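Long-range contacts in 3-phosphoshikimate 1-carboxyvinyltransferase (Streptomyces sviceus, PDB 7M0O), which probably transfers the enolpyruvyl group of phosphoenolpyruvate to the 5-hydroxyl of shikimate-3-phosphate, the sixth step of the chorismate pathway: residues D122-E127 against T135-G140; L160-P165 against G210-T215; L246-L251 against V268-D273. All blocks are in the same frame, centred on the assembly; numbering follows the deposited sequence.

Contact 1. Residues D122-E127 against T135-G140; sequences DLRHEE and TVRAAG
Arg124 and Arg137 both turn CG anti to their own carbonyl carbon and run extended to NE, which brings their guanidinium groups together. A quarter turn at Arg137 chi4 (86°) lays its group flat on the other. The planes are 7° apart and their centres 3.6 Å apart. NH1 of Arg124 sits over the centre of the Arg137 group, while NH1 of Arg137 lies nearer the rim of its partner. Like charges are stacked, and nearby acids probably offset them. Asp122 takes Arg124 side-on in a salt bridge: OD1 receives NE at 2.9 Å and OD2 receives NH2, each through its syn lone pair. Asp122 OD2 also lies 3.5 Å from Arg137 CD. Two waters meet Arg137 at the edge of its guanidinium. One accepts from NH1 and lies within bonding reach of Thr135 O and Asp122 OD1, though it may not serve both at once. The other links NH1 to OE2 of Glu126. The Glu126 chain bends at chi2 (-72°), and OE2 accepts the Thr135 hydroxyl OG1 at 2.7 Å on its anti side. On the other face of the sheet, Leu123 CD1 touches Val136 CG2 at 4.1 Å. The strands are antiparallel. Arg124 and Thr135 form a hydrogen-bonded pair, with Arg124 N to Thr135 O at 2.9 Å and Thr135 N to Arg124 O at 2.8 Å. Strands 122-125 and 134-139 make a beta hairpin at the edge of a four-stranded mixed sheet. Strand 122-125 is outermost, and strand 134-139 pairs on its other side with strand 95-99. Helix 110-118 packs against Leu123 on the face away from the arginines.

Contact 2. Residues L160-P165 against G210-T215; sequences LLLLGP and GGYRAT
Tyr212 reaches from a loop to the last turn of helix 155-163, where it bonds to the backbone O of Leu162 and packs on Pro165. The contact is mostly buried. It joins the last turn of that helix to the connection between strands 204-207 and 216-218. The hydroxyl OH of Tyr212 donates to Leu162 O at 2.6 Å. This oxygen lies at the edge of the ring, in its plane. The C=O...donor angle is 113°, so the hydroxyl comes in well to the side of the carbonyl, and it is tilted 21° from the carbonyl plane. Leu162 CD2 lies 3.9 Å from Tyr212 OH. The Tyr212 side chain has CG anti to its carbonyl carbon (chi1 -65°), and this sends the ring towards the helix. Pro165 covers one face of the ring. Pro165 CB makes a CH-pi contact 4.2 Å from the centroid of the Tyr212 ring. Pro165 CG packs on Tyr212 CZ at 3.5 Å. The backbone adds a second attachment: Gly211 N gives a weak bond to Pro165 O at 2.9 Å, and a water joins that oxygen to Gly210 N. Around the pair, Leu17 of helix 8-20 and Met191 of helix 182-193 touch both Leu162 and Tyr212. A phenylalanine in place of Tyr212 would probably keep the packing on Pro165 but leave Leu162 O without its hydroxyl partner. Leu162 also lies about 4 Å, side chain to side chain, from Arg13, a residue predicted to bind shikimate-3-phosphate. The chemistry implies that one phenol does two jobs: it gives a buried carbonyl of the last helical turn a bond and gives the proline a ring face to pack on.

Contact 3. Residues L246-L251 against V268-D273; sequences LGTGAL and VSVGAD
Thr248 N donates to the backbone O of Gly271 at 2.9 Å, the main polar link between the two segments. The bond is bent, with an N-H...acceptor angle of 133°, and the donor lies 23° out of the carbonyl plane. The Thr248 side chain has two conformers. In the one given, OG1 is beside its own backbone N, and Thr248 OG1 lies 3.2 Å from Gly271 O. A weak bond there is doubtful, and its proton also has another acceptor within reach. Val270 supplies the apolar part. Val270 CG1, anti to the backbone N (chi1 179°), presses on the backbone of the other segment, 3.7 Å from Gly247 C and 3.6 Å from Thr248 N. Gly247 CA comes close to Gly271 O, at 3.1 Å. A CB on Gly247 would point toward the other segment and would probably clash with Ala272 O and Gly271 O, so the close approach depends on the glycine.

Further out, a type I beta turn from Gly247 to Ala250 shapes the first segment. It is closed by Ala250 N to Gly247 O at 3.1 Å. A water bridges the turn to the other segment, accepting from Gly249 N and donating to Ala272 O. Asp273 is tied by a backbone hydrogen bond to Gly245, and Leu246 O accepts from the hydroxyl of Thr275.

This is structural packing. It joins the loop after strand 240-244 to the link between strands 267-270 and 274-278, in an antiparallel three-stranded sheet. Strand 274-278 lies in the middle of that sheet. Helix 257-263 packs on Val270 through Val258 and Arg262.

The three contacts follow one another along the chain, each closing before the next opens, and none touches another. Contacts 1 and 2 lie on the same side of the chain's centre, with their own centres 21 Å apart and their nearest atoms about 7 Å apart. Contact 3 lies 43 Å from contact 1, centre to centre and across the chain's centre, and 26 Å from contact 2. Contact 2 comes nearest to the predicted substrate sites, through Leu162 beside Arg13. In contact 3, Leu246 is about 11 Å from Ser9, side chain to side chain. Contact 1 is remote from these sites, though the side chain of Asp122 is about 10 Å from the bound potassium ion.

Contact 1. Residues D122-E127 against T135-G140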
# COMPACT_ATOMS: atom_id res chain seq x y z
N ASP A 122 14.38 -7.65 25.70
CA ASP A 122 15.43 -6.74 26.16
C ASP A 122 15.78 -5.84 24.99
O ASP A 122 16.66 -6.15 24.19
CB ASP A 122 16.65 -7.52 26.65
CG ASP A 122 17.75 -6.61 27.18
OD1 ASP A 122 17.73 -5.39 26.91
OD2 ASP A 122 18.65 -7.14 27.86
N LEU A 123 15.06 -4.73 24.86
CA LEU A 123 15.31 -3.72 23.85
C LEU A 123 15.69 -2.43 24.57
O LEU A 123 15.03 -2.03 25.54
CB LEU A 123 14.07 -3.51 22.96
CG LEU A 123 14.12 -2.54 21.78
CD1 LEU A 123 13.04 -2.95 20.80
CD2 LEU A 123 13.90 -1.09 22.26
N ARG A 124 16.73 -1.78 24.08
CA ARG A 124 17.23 -0.55 24.68
C ARG A 124 17.42 0.50 23.60
O ARG A 124 18.08 0.26 22.60
CB ARG A 124 18.55 -0.80 25.43
CG ARG A 124 18.42 -1.86 26.50
CD ARG A 124 19.73 -2.14 27.21
NE ARG A 124 19.75 -3.49 27.78
CZ ARG A 124 20.82 -4.01 28.38
NH1 ARG A 124 21.94 -3.30 28.48
NH2 ARG A 124 20.78 -5.25 28.86
N HIS A 125 16.80 1.66 23.81
CA HIS A 125 17.05 2.82 22.97
C HIS A 125 18.32 3.51 23.44
O HIS A 125 18.44 3.86 24.63
CB HIS A 125 15.86 3.77 23.03
CG HIS A 125 14.61 3.20 22.43
ND1 HIS A 125 14.36 3.21 21.08
CD2 HIS A 125 13.54 2.59 23.01
CE1 HIS A 125 13.19 2.64 20.84
NE2 HIS A 125 12.66 2.26 22.00
N GLU A 126 19.29 3.67 22.53
CA GLU A 126 20.57 4.25 22.91
C GLU A 126 20.53 5.77 23.03
O GLU A 126 21.40 6.33 23.71
CB GLU A 126 21.66 3.85 21.91
CG GLU A 126 21.76 2.34 21.65
CD GLU A 126 22.35 1.58 22.82
OE1 GLU A 126 22.92 2.22 23.72
OE2 GLU A 126 22.25 0.33 22.83
N GLU A 127 19.56 6.43 22.37
CA GLU A 127 19.40 7.88 22.45
C GLU A 127 18.02 8.14 23.06
O GLU A 127 17.76 7.68 24.17
CB GLU A 127 19.69 8.54 21.10
CG GLU A 127 21.17 8.37 20.68
CD GLU A 127 21.47 8.77 19.22
OE1 GLU A 127 20.74 9.58 18.62
OE2 GLU A 127 22.47 8.26 18.67
N THR A 135 19.11 -1.34 20.49
CA THR A 135 19.81 -2.61 20.59
C THR A 135 18.86 -3.66 21.14
O THR A 135 18.24 -3.44 22.18
CB THR A 135 21.05 -2.44 21.48
OG1 THR A 135 21.93 -1.50 20.85
CG2 THR A 135 21.78 -3.77 21.67
N VAL A 136 18.75 -4.79 20.44
CA VAL A 136 17.94 -5.93 20.89
C VAL A 136 18.84 -7.08 21.31
O VAL A 136 19.54 -7.67 20.47
CB VAL A 136 16.97 -6.41 19.80
CG1 VAL A 136 16.10 -7.57 20.34
CG2 VAL A 136 16.11 -5.27 19.25
N ARG A 137 18.79 -7.43 22.59
CA ARG A 137 19.40 -8.66 23.10
C ARG A 137 18.31 -9.72 23.11
O ARG A 137 17.60 -9.90 24.10
CB ARG A 137 20.00 -8.42 24.48
CG ARG A 137 21.17 -7.43 24.46
CD ARG A 137 21.45 -6.79 25.83
NE ARG A 137 22.74 -6.10 25.90
CZ ARG A 137 22.95 -4.83 25.53
NH1 ARG A 137 21.95 -4.10 25.06
NH2 ARG A 137 24.16 -4.30 25.63
N ALA A 138 18.17 -10.41 21.98
CA ALA A 138 17.02 -11.27 21.71
C ALA A 138 17.19 -12.66 22.34
O ALA A 138 18.29 -13.23 22.33
CB ALA A 138 16.82 -11.40 20.20
N ALA A 139 16.09 -13.20 22.86
CA ALA A 139 16.03 -14.57 23.34
C ALA A 139 14.63 -15.14 23.10
O ALA A 139 14.06 -15.83 23.96
CB ALA A 139 16.39 -14.66 24.83
N GLY A 140 14.06 -14.86 21.93
CA GLY A 140 12.69 -15.24 21.63
C GLY A 140 11.65 -14.43 22.37
O GLY A 140 11.99 -13.61 23.25
O HOH W 1 15.00 -10.40 24.68
O HOH W 2 19.20 -4.55 24.54
O HOH W 3 23.01 -1.30 24.84

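Contact 2. Residues L160-P165 against G210-T215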
# COMPACT_ATOMS: atom_id res chain seq x y z
N LEU A 160 3.09 -6.47 15.10
CA LEU A 160 2.74 -7.38 16.19
C LEU A 160 1.96 -8.58 15.69
O LEU A 160 2.20 -9.72 16.12
CB LEU A 160 1.94 -6.64 17.27
CG LEU A 160 2.74 -5.69 18.15
CD1 LEU A 160 1.82 -5.00 19.14
CD2 LEU A 160 3.90 -6.42 18.86
N LEU A 161 1.00 -8.37 14.77
CA LEU A 161 0.30 -9.50 14.17
C LEU A 161 1.28 -10.45 13.49
O LEU A 161 1.22 -11.68 13.69
CB LEU A 161 -0.75 -9.01 13.16
CG LEU A 161 -1.98 -8.30 13.74
CD1 LEU A 161 -2.64 -7.45 12.65
CD2 LEU A 161 -2.95 -9.34 14.29
N LEU A 162 2.21 -9.91 12.71
CA LEU A 162 3.16 -10.75 12.00
C LEU A 162 4.07 -11.49 12.96
O LEU A 162 4.47 -12.63 12.69
CB LEU A 162 3.97 -9.90 11.01
CG LEU A 162 3.16 -9.40 9.80
CD1 LEU A 162 3.96 -8.37 9.01
CD2 LEU A 162 2.75 -10.53 8.92
N LEU A 163 4.39 -10.87 14.11
CA LEU A 163 5.23 -11.52 15.12
C LEU A 163 4.55 -12.72 15.77
O LEU A 163 5.23 -13.69 16.15
CB LEU A 163 5.61 -10.48 16.18
CG LEU A 163 6.31 -10.95 17.47
CD1 LEU A 163 7.71 -11.39 17.19
CD2 LEU A 163 6.31 -9.86 18.53
N GLY A 164 3.22 -12.68 15.92
CA GLY A 164 2.50 -13.64 16.72
C GLY A 164 2.88 -15.10 16.56
O GLY A 164 3.14 -15.79 17.56
N PRO A 165 2.90 -15.63 15.33
CA PRO A 165 3.21 -17.06 15.16
C PRO A 165 4.66 -17.42 15.45
O PRO A 165 4.97 -18.61 15.56
CB PRO A 165 2.85 -17.32 13.68
CG PRO A 165 1.92 -16.16 13.29
CD PRO A 165 2.48 -14.99 14.07
N GLY A 210 3.17 -21.49 16.37
CA GLY A 210 3.44 -22.56 15.43
C GLY A 210 4.07 -22.14 14.12
O GLY A 210 4.38 -23.02 13.30
N GLY A 211 4.25 -20.86 13.88
CA GLY A 211 4.98 -20.40 12.72
C GLY A 211 4.16 -20.33 11.45
O GLY A 211 2.93 -20.51 11.42
N TYR A 212 4.89 -20.09 10.36
CA TYR A 212 4.36 -19.92 9.02
C TYR A 212 4.83 -21.04 8.10
O TYR A 212 5.85 -21.68 8.34
CB TYR A 212 4.79 -18.58 8.41
CG TYR A 212 4.28 -17.34 9.10
CD1 TYR A 212 2.96 -16.94 8.97
CD2 TYR A 212 5.13 -16.55 9.88
CE1 TYR A 212 2.50 -15.79 9.60
CE2 TYR A 212 4.68 -15.40 10.49
CZ TYR A 212 3.37 -15.02 10.36
OH TYR A 212 2.93 -13.87 10.98
N ARG A 213 4.08 -21.23 7.00
CA ARG A 213 4.41 -22.19 5.95
C ARG A 213 4.83 -21.43 4.70
O ARG A 213 4.04 -20.64 4.17
CB ARG A 213 3.21 -23.08 5.63
CG ARG A 213 3.22 -24.45 6.32
CD ARG A 213 3.25 -24.33 7.84
NE ARG A 213 2.33 -23.29 8.32
CZ ARG A 213 2.02 -23.10 9.60
NH1 ARG A 213 2.53 -23.88 10.55
NH2 ARG A 213 1.18 -22.13 9.94
N ALA A 214 6.05 -21.68 4.22
CA ALA A 214 6.54 -21.00 3.02
C ALA A 214 5.66 -21.33 1.82
O ALA A 214 5.03 -22.39 1.76
CB ALA A 214 7.98 -21.40 2.71
N THR A 215 5.67 -20.43 0.85
CA THR A 215 4.85 -20.59 -0.34
C THR A 215 5.44 -19.74 -1.47
O THR A 215 6.44 -19.04 -1.30
CB THR A 215 3.39 -20.22 -0.03
OG1 THR A 215 2.55 -20.64 -1.11
CG2 THR A 215 3.25 -18.71 0.17
O HOH W 4 5.54 -20.66 17.67

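Contact 3. Residues L246-L251 against V268-D273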
# COMPACT_ATOMS: atom_id res chain seq x y z
N LEU A 246 -3.75 -8.40 -10.75
CA LEU A 246 -4.96 -7.93 -10.10
C LEU A 246 -6.10 -8.77 -10.65
O LEU A 246 -6.45 -8.64 -11.83
CB LEU A 246 -5.19 -6.44 -10.36
CG LEU A 246 -4.25 -5.46 -9.67
CD1 LEU A 246 -4.66 -4.01 -10.00
CD2 LEU A 246 -4.23 -5.68 -8.16
N GLY A 247 -6.64 -9.65 -9.82
CA GLY A 247 -7.66 -10.58 -10.24
C GLY A 247 -8.78 -10.70 -9.24
O GLY A 247 -8.91 -9.86 -8.33
N THR A 248 -9.60 -11.75 -9.37
CA THR A 248 -10.80 -11.88 -8.56
C THR A 248 -10.48 -11.96 -7.07
O THR A 248 -11.26 -11.47 -6.24
CB THR A 248 -11.61 -13.11 -8.98
OG1 THR A 248 -11.77 -13.13 -10.40
CG2 THR A 248 -13.00 -13.07 -8.34
N GLY A 249 -9.37 -12.59 -6.71
CA GLY A 249 -9.09 -12.70 -5.29
C GLY A 249 -8.28 -11.55 -4.72
O GLY A 249 -7.65 -11.72 -3.67
N ALA A 250 -8.30 -10.39 -5.36
CA ALA A 250 -7.38 -9.32 -5.01
C ALA A 250 -7.64 -8.78 -3.61
O ALA A 250 -8.79 -8.60 -3.20
CB ALA A 250 -7.45 -8.17 -6.01
N LEU A 251 -6.55 -8.50 -2.90
CA LEU A 251 -6.63 -7.99 -1.54
C LEU A 251 -6.96 -6.51 -1.48
O LEU A 251 -7.53 -6.06 -0.49
CB LEU A 251 -5.32 -8.25 -0.79
CG LEU A 251 -4.87 -9.71 -0.68
CD1 LEU A 251 -3.79 -9.85 0.38
CD2 LEU A 251 -6.06 -10.62 -0.39
N VAL A 268 -15.38 -4.68 -18.77
CA VAL A 268 -14.47 -4.98 -17.67
C VAL A 268 -14.47 -6.48 -17.43
O VAL A 268 -15.52 -7.06 -17.12
CB VAL A 268 -14.86 -4.24 -16.39
CG1 VAL A 268 -13.94 -4.66 -15.24
CG2 VAL A 268 -14.80 -2.75 -16.63
N SER A 269 -13.29 -7.09 -17.51
CA SER A 269 -13.14 -8.52 -17.26
C SER A 269 -12.14 -8.70 -16.13
O SER A 269 -10.94 -8.42 -16.29
CB SER A 269 -12.69 -9.28 -18.51
OG SER A 269 -12.69 -10.68 -18.27
N VAL A 270 -12.62 -9.16 -14.98
CA VAL A 270 -11.77 -9.45 -13.83
C VAL A 270 -11.53 -10.96 -13.85
O VAL A 270 -12.41 -11.75 -13.51
CB VAL A 270 -12.40 -8.99 -12.51
CG1 VAL A 270 -11.48 -9.35 -11.35
CG2 VAL A 270 -12.64 -7.49 -12.55
N GLY A 271 -10.34 -11.36 -14.30
CA GLY A 271 -9.98 -12.76 -14.38
C GLY A 271 -9.38 -13.24 -13.07
O GLY A 271 -9.21 -12.48 -12.12
N ALA A 272 -9.05 -14.54 -13.04
CA ALA A 272 -8.40 -15.08 -11.85
C ALA A 272 -7.06 -14.41 -11.56
O ALA A 272 -6.69 -14.23 -10.39
CB ALA A 272 -8.21 -16.59 -11.99
N ASP A 273 -6.30 -14.04 -12.61
CA ASP A 273 -4.94 -13.58 -12.42
C ASP A 273 -4.66 -12.24 -13.11
O ASP A 273 -3.49 -11.84 -13.19
CB ASP A 273 -3.92 -14.61 -12.94
CG ASP A 273 -4.07 -15.98 -12.28
OD1 ASP A 273 -4.09 -16.04 -11.03
OD2 ASP A 273 -4.17 -16.99 -13.02
O HOH W 5 -7.81 -14.67 -7.80